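Local coordinates for protein ubiquitin conjugating enzyme (Plasmodium yoelii, PDB 2PWQ) that probably accepts activated ubiquitin as a thioester at its active site and takes part in passing it on to target proteins, at residues A[119-122]-A[123-126]; A[141-144]-A[145-148]. All coordinates share one frame; numbering follows the deposited sequence. Where two conformers were deposited one is given.

Contact 1 of 2, residues A[119-122]-A[123-126]; sequences ALTI and RTAL
Thr121 and Thr124 meet through both their hydroxyls and their backbones, in one continuous stretch where a loop turns into helix 122-134. Thr124 donates both hydrogen bonds between them, one from its backbone N to the Thr121 hydroxyl and one from its own hydroxyl to the Thr121 carbonyl. In the first, Thr124 N donates to Thr121 OG1 over 3.1 Å with an N-H...O angle of 153°, which makes Thr121 the N-cap. Its OG1 sits between the backbone N and the carbonyl carbon (chi1 69°), and this rotation turns the hydroxyl towards the first turn while CG2 points elsewhere. In the second, Thr124 OG1 donates to Thr121 O at 3.1 Å, approaching from outside the carbonyl plane by 23°.

The main-chain bonds continue the turn. Thr121 O also accepts from Ala125 N at 2.9 Å, so two donors from the helix grip this single oxygen. One residue on, Leu126 N reaches Ile122 O, again at 2.9 Å.

Apolar contacts flank the polar centre. Ile122 and Leu126 lie side by side and point the same way, with Ile122 CG2 and Leu126 CD1 4.2 Å apart, a loose approach one helical turn apart. On the loop side, Leu120 crosses Thr124 at about a right angle, bringing Leu120 CD2 to 3.7 Å from Thr124 OG1.

Surrounding parts of the fold cover these groups: Leu126 packs on Ile43 and Ile89 of the sheet, and Ile122 on Tyr82 and Pro87. Ile122 N is hydrogen-bonded to Glu31 OE1 of helix 23-37, a partner from outside the turn for an N-H at the helix start. Together these features define a threonine N-cap, here opening the helix that packs against the antiparallel sheet of the ubiquitin-conjugating (UBC) fold.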
ATOM      1  N   ALA A 119     -12.085  14.297  -1.427  1.00 45.69           N
ATOM      2  CA  ALA A 119     -11.001  14.860  -2.233  1.00 44.71           C
ATOM      3  C   ALA A 119      -9.841  13.856  -2.416  1.00 43.73           C
ATOM      4  O   ALA A 119      -9.118  13.881  -3.423  1.00 42.74           O
ATOM      5  CB  ALA A 119     -10.494  16.183  -1.603  1.00 45.30           C
ATOM      6  N   LEU A 120      -9.669  12.977  -1.429  1.00 42.26           N
ATOM      7  CA  LEU A 120      -8.615  11.971  -1.480  1.00 41.51           C
ATOM      8  C   LEU A 120      -8.962  10.866  -2.515  1.00 40.94           C
ATOM      9  O   LEU A 120     -10.114  10.730  -2.941  1.00 41.59           O
ATOM     10  CB  LEU A 120      -8.363  11.445  -0.057  1.00 40.38           C
ATOM     11  CG  LEU A 120      -7.458  12.382   0.777  1.00 41.11           C
ATOM     12  CD1 LEU A 120      -7.408  12.003   2.230  1.00 39.07           C
ATOM     13  CD2 LEU A 120      -6.040  12.418   0.190  1.00 42.53           C
ATOM     14  N   THR A 121      -7.951  10.133  -2.966  1.00 39.87           N
ATOM     15  CA  THR A 121      -8.132   9.055  -3.914  1.00 36.89           C
ATOM     16  C   THR A 121      -7.288   7.848  -3.487  1.00 36.11           C
ATOM     17  O   THR A 121      -6.279   7.954  -2.762  1.00 33.83           O
ATOM     18  CB  THR A 121      -7.690   9.422  -5.342  1.00 37.07           C
ATOM     19  OG1 THR A 121      -6.270   9.549  -5.361  1.00 37.09           O
ATOM     20  CG2 THR A 121      -8.321  10.778  -5.820  1.00 38.51           C
ATOM     21  N   ILE A 122      -7.689   6.696  -4.010  1.00 33.75           N
ATOM     22  CA  ILE A 122      -6.951   5.485  -3.740  1.00 32.34           C
ATOM     23  C   ILE A 122      -5.490   5.579  -4.217  1.00 31.49           C
ATOM     24  O   ILE A 122      -4.610   5.267  -3.470  1.00 32.35           O
ATOM     25  CB  ILE A 122      -7.731   4.273  -4.303  1.00 31.93           C
ATOM     26  CG1 ILE A 122      -8.989   4.091  -3.460  1.00 33.09           C
ATOM     27  CG2 ILE A 122      -6.877   3.019  -4.230  1.00 29.80           C
ATOM     28  CD1 ILE A 122     -10.050   3.294  -4.090  1.00 38.80           C
ATOM     29  N   ARG A 123      -5.215   6.040  -5.425  1.00 32.19           N
ATOM     30  CA  ARG A 123      -3.826   6.242  -5.851  1.00 32.53           C
ATOM     31  C   ARG A 123      -3.045   7.123  -4.855  1.00 33.94           C
ATOM     32  O   ARG A 123      -1.844   6.912  -4.595  1.00 32.19           O
ATOM     33  CB  ARG A 123      -3.754   6.888  -7.234  1.00 32.28           C
ATOM     34  CG  ARG A 123      -2.401   6.666  -7.885  1.00 30.39           C
ATOM     35  CD  ARG A 123      -2.293   7.177  -9.281  1.00 33.83           C
ATOM     36  NE  ARG A 123      -0.984   6.819  -9.830  1.00 33.43           N
ATOM     37  CZ  ARG A 123       0.162   7.436  -9.546  1.00 33.81           C
ATOM     38  NH1 ARG A 123       0.204   8.496  -8.747  1.00 41.31           N
ATOM     39  NH2 ARG A 123       1.272   7.025 -10.107  1.00 38.35           N
ATOM     40  N   THR A 124      -3.696   8.131  -4.303  1.00 36.20           N
ATOM     41  CA  THR A 124      -2.936   8.955  -3.368  1.00 36.82           C
ATOM     42  C   THR A 124      -2.722   8.181  -2.024  1.00 36.66           C
ATOM     43  O   THR A 124      -1.656   8.293  -1.410  1.00 36.34           O
ATOM     44  CB  THR A 124      -3.393  10.479  -3.301  1.00 37.89           C
ATOM     45  OG1 THR A 124      -4.717  10.600  -2.779  1.00 40.96           O
ATOM     46  CG2 THR A 124      -3.358  11.127  -4.722  1.00 35.81           C
ATOM     47  N   ALA A 125      -3.691   7.368  -1.607  1.00 36.12           N
ATOM     48  CA  ALA A 125      -3.489   6.474  -0.434  1.00 35.53           C
ATOM     49  C   ALA A 125      -2.302   5.553  -0.663  1.00 34.67           C
ATOM     50  O   ALA A 125      -1.476   5.346   0.224  1.00 33.83           O
ATOM     51  CB  ALA A 125      -4.749   5.658  -0.108  1.00 35.26           C
ATOM     52  N   LEU A 126      -2.220   5.020  -1.874  1.00 34.37           N
ATOM     53  CA  LEU A 126      -1.119   4.170  -2.248  1.00 34.36           C
ATOM     54  C   LEU A 126       0.220   4.890  -2.383  1.00 34.24           C
ATOM     55  O   LEU A 126       1.255   4.331  -2.011  1.00 32.98           O
ATOM     56  CB  LEU A 126      -1.446   3.362  -3.519  1.00 35.54           C
ATOM     57  CG  LEU A 126      -2.665   2.424  -3.455  1.00 33.92           C
ATOM     58  CD1 LEU A 126      -2.927   1.843  -4.835  1.00 34.10           C
ATOM     59  CD2 LEU A 126      -2.499   1.331  -2.395  1.00 30.83           C
TER

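Contact 2 of 2, residues A[141-144]-A[145-148]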
ATOM      1  N   PRO A 141       5.065   2.175  15.657  1.00 64.58           N
ATOM      2  CA  PRO A 141       5.453   0.921  15.017  1.00 63.83           C
ATOM      3  C   PRO A 141       4.274  -0.031  14.839  1.00 63.01           C
ATOM      4  O   PRO A 141       3.297   0.034  15.596  1.00 63.18           O
ATOM      5  CB  PRO A 141       6.495   0.339  15.984  1.00 63.87           C
ATOM      6  CG  PRO A 141       6.440   1.215  17.258  1.00 64.13           C
ATOM      7  CD  PRO A 141       5.256   2.115  17.119  1.00 64.52           C
ATOM      8  N   GLN A 142       4.359  -0.891  13.830  1.00 61.92           N
ATOM      9  CA  GLN A 142       3.313  -1.876  13.585  1.00 60.98           C
ATOM     10  C   GLN A 142       3.771  -3.276  13.947  1.00 59.75           C
ATOM     11  O   GLN A 142       2.995  -4.076  14.451  1.00 59.86           O
ATOM     12  CB  GLN A 142       2.835  -1.825  12.128  1.00 61.17           C
ATOM     13  CG  GLN A 142       1.591  -0.988  11.929  1.00 62.49           C
ATOM     14  CD  GLN A 142       0.399  -1.532  12.708  1.00 64.27           C
ATOM     15  OE1 GLN A 142       0.017  -0.972  13.748  1.00 63.36           O
ATOM     16  NE2 GLN A 142      -0.181  -2.644  12.223  1.00 63.78           N
ATOM     17  N   ASP A 143       5.038  -3.554  13.683  1.00 58.30           N
ATOM     18  CA  ASP A 143       5.642  -4.835  13.993  1.00 56.67           C
ATOM     19  C   ASP A 143       6.754  -4.612  15.021  1.00 55.89           C
ATOM     20  O   ASP A 143       7.773  -3.997  14.687  1.00 55.68           O
ATOM     21  CB  ASP A 143       6.201  -5.451  12.701  1.00 56.02           C
ATOM     22  CG  ASP A 143       6.560  -6.922  12.859  1.00 55.21           C
ATOM     23  OD1 ASP A 143       7.444  -7.230  13.695  1.00 52.70           O
ATOM     24  OD2 ASP A 143       5.962  -7.763  12.141  1.00 50.74           O
ATOM     25  N   ALA A 144       6.559  -5.108  16.252  1.00 55.25           N
ATOM     26  CA  ALA A 144       7.518  -4.877  17.372  1.00 54.31           C
ATOM     27  C   ALA A 144       8.911  -5.405  17.084  1.00 53.24           C
ATOM     28  O   ALA A 144       9.902  -4.746  17.411  1.00 53.40           O
ATOM     29  CB  ALA A 144       6.989  -5.435  18.715  1.00 54.55           C
ATOM     30  N   GLU A 145       8.975  -6.573  16.439  1.00 52.53           N
ATOM     31  CA  GLU A 145      10.258  -7.218  16.145  0.60 51.90           C
ATOM     32  C   GLU A 145      11.025  -6.492  15.028  1.00 51.50           C
ATOM     33  O   GLU A 145      12.257  -6.344  15.109  1.00 51.75           O
ATOM     34  CB  GLU A 145      10.094  -8.724  15.840  0.60 52.00           C
ATOM     35  CG  GLU A 145       8.987  -9.471  16.632  0.60 51.91           C
ATOM     36  CD  GLU A 145       8.939  -9.162  18.144  0.60 51.96           C
ATOM     37  OE1 GLU A 145       7.814  -9.077  18.686  0.60 50.77           O
ATOM     38  OE2 GLU A 145      10.007  -9.015  18.788  0.60 52.17           O
ATOM     39  N   VAL A 146      10.310  -6.022  13.999  1.00 50.15           N
ATOM     40  CA  VAL A 146      10.964  -5.253  12.931  1.00 49.00           C
ATOM     41  C   VAL A 146      11.439  -3.908  13.477  1.00 49.00           C
ATOM     42  O   VAL A 146      12.527  -3.464  13.145  1.00 48.69           O
ATOM     43  CB  VAL A 146      10.067  -5.008  11.688  1.00 48.13           C
ATOM     44  CG1 VAL A 146      10.887  -4.430  10.552  1.00 46.81           C
ATOM     45  CG2 VAL A 146       9.410  -6.292  11.222  1.00 47.70           C
ATOM     46  N   ALA A 147      10.613  -3.277  14.306  1.00 49.69           N
ATOM     47  CA  ALA A 147      10.915  -1.946  14.864  1.00 50.99           C
ATOM     48  C   ALA A 147      12.095  -1.996  15.843  1.00 51.53           C
ATOM     49  O   ALA A 147      12.955  -1.108  15.836  1.00 52.43           O
ATOM     50  CB  ALA A 147       9.674  -1.368  15.543  1.00 50.73           C
ATOM     51  N   LYS A 148      12.128  -3.039  16.680  1.00 52.05           N
ATOM     52  CA  LYS A 148      13.272  -3.294  17.546  1.00 52.12           C
ATOM     53  C   LYS A 148      14.532  -3.373  16.692  1.00 51.61           C
ATOM     54  O   LYS A 148      15.521  -2.703  16.998  1.00 52.49           O
ATOM     55  CB  LYS A 148      13.080  -4.573  18.373  1.00 52.81           C
ATOM     56  CG  LYS A 148      14.267  -4.941  19.276  1.00 54.58           C
ATOM     57  CD  LYS A 148      13.835  -5.041  20.745  1.00 58.67           C
ATOM     58  CE  LYS A 148      13.308  -6.412  21.104  1.00 61.34           C
ATOM     59  NZ  LYS A 148      14.418  -7.404  21.196  1.00 62.54           N
TER
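The carboxylate of Asp143 has one face covered by Val146, whose CG2 methyl stands almost straight above it, 3.3 Å from Asp143 CG. Val146 N comes from that same side, donating to Asp143 OD1 at 3.1 Å with an N-H...O angle of 161°, although the donor lies 38° out of the carboxylate plane. Glu145 N reaches OD1 of Asp143 from slightly beyond the plane on the other side; at 3.2 Å and with a bent geometry this bond is weak. The remaining oxygen, OD2, is hydrogen-bonded to Ser102 OG, so partners at both oxygens restrain the rotation of this buried group. With CG anti to the backbone N (chi1 -167°), the carboxylate is brought round to the N-H groups of the first turn. The puckered ring of Pro141 meets the helix through its CB corner, 3.6 Å from Ala147 CB.

Backbone bonds take over behind the cap: Ala147 N to Asp143 O at 3.0 Å and Lys148 N to Ala144 O at 2.9 Å. Val146 also packs on Trp96 and Pro98 of the neighbouring loop, on which the start of the helix is thereby seated. Acceptance of two successive helix N-H groups by the side chain just before helix 144-152 identifies an aspartate N-cap.

Contact 1 and contact 2 are the N-terminal caps of two helices that follow each other in the chain, 122-134 and 144-152, one made by a hydroxyl and the other by a carboxylate. They do not touch: their centres are 26 Å apart and their nearest atoms about 14 Å, on opposite sides of the chain's centre. Contact 1 lies closer to that centre, 11 Å against 18 Å, and is remote from the predicted thioester cysteine, Cys108. Contact 2 borders that site: the Pro141 side chain is about 8 Å from that of Cys108, and the Gln142 side chain touches it.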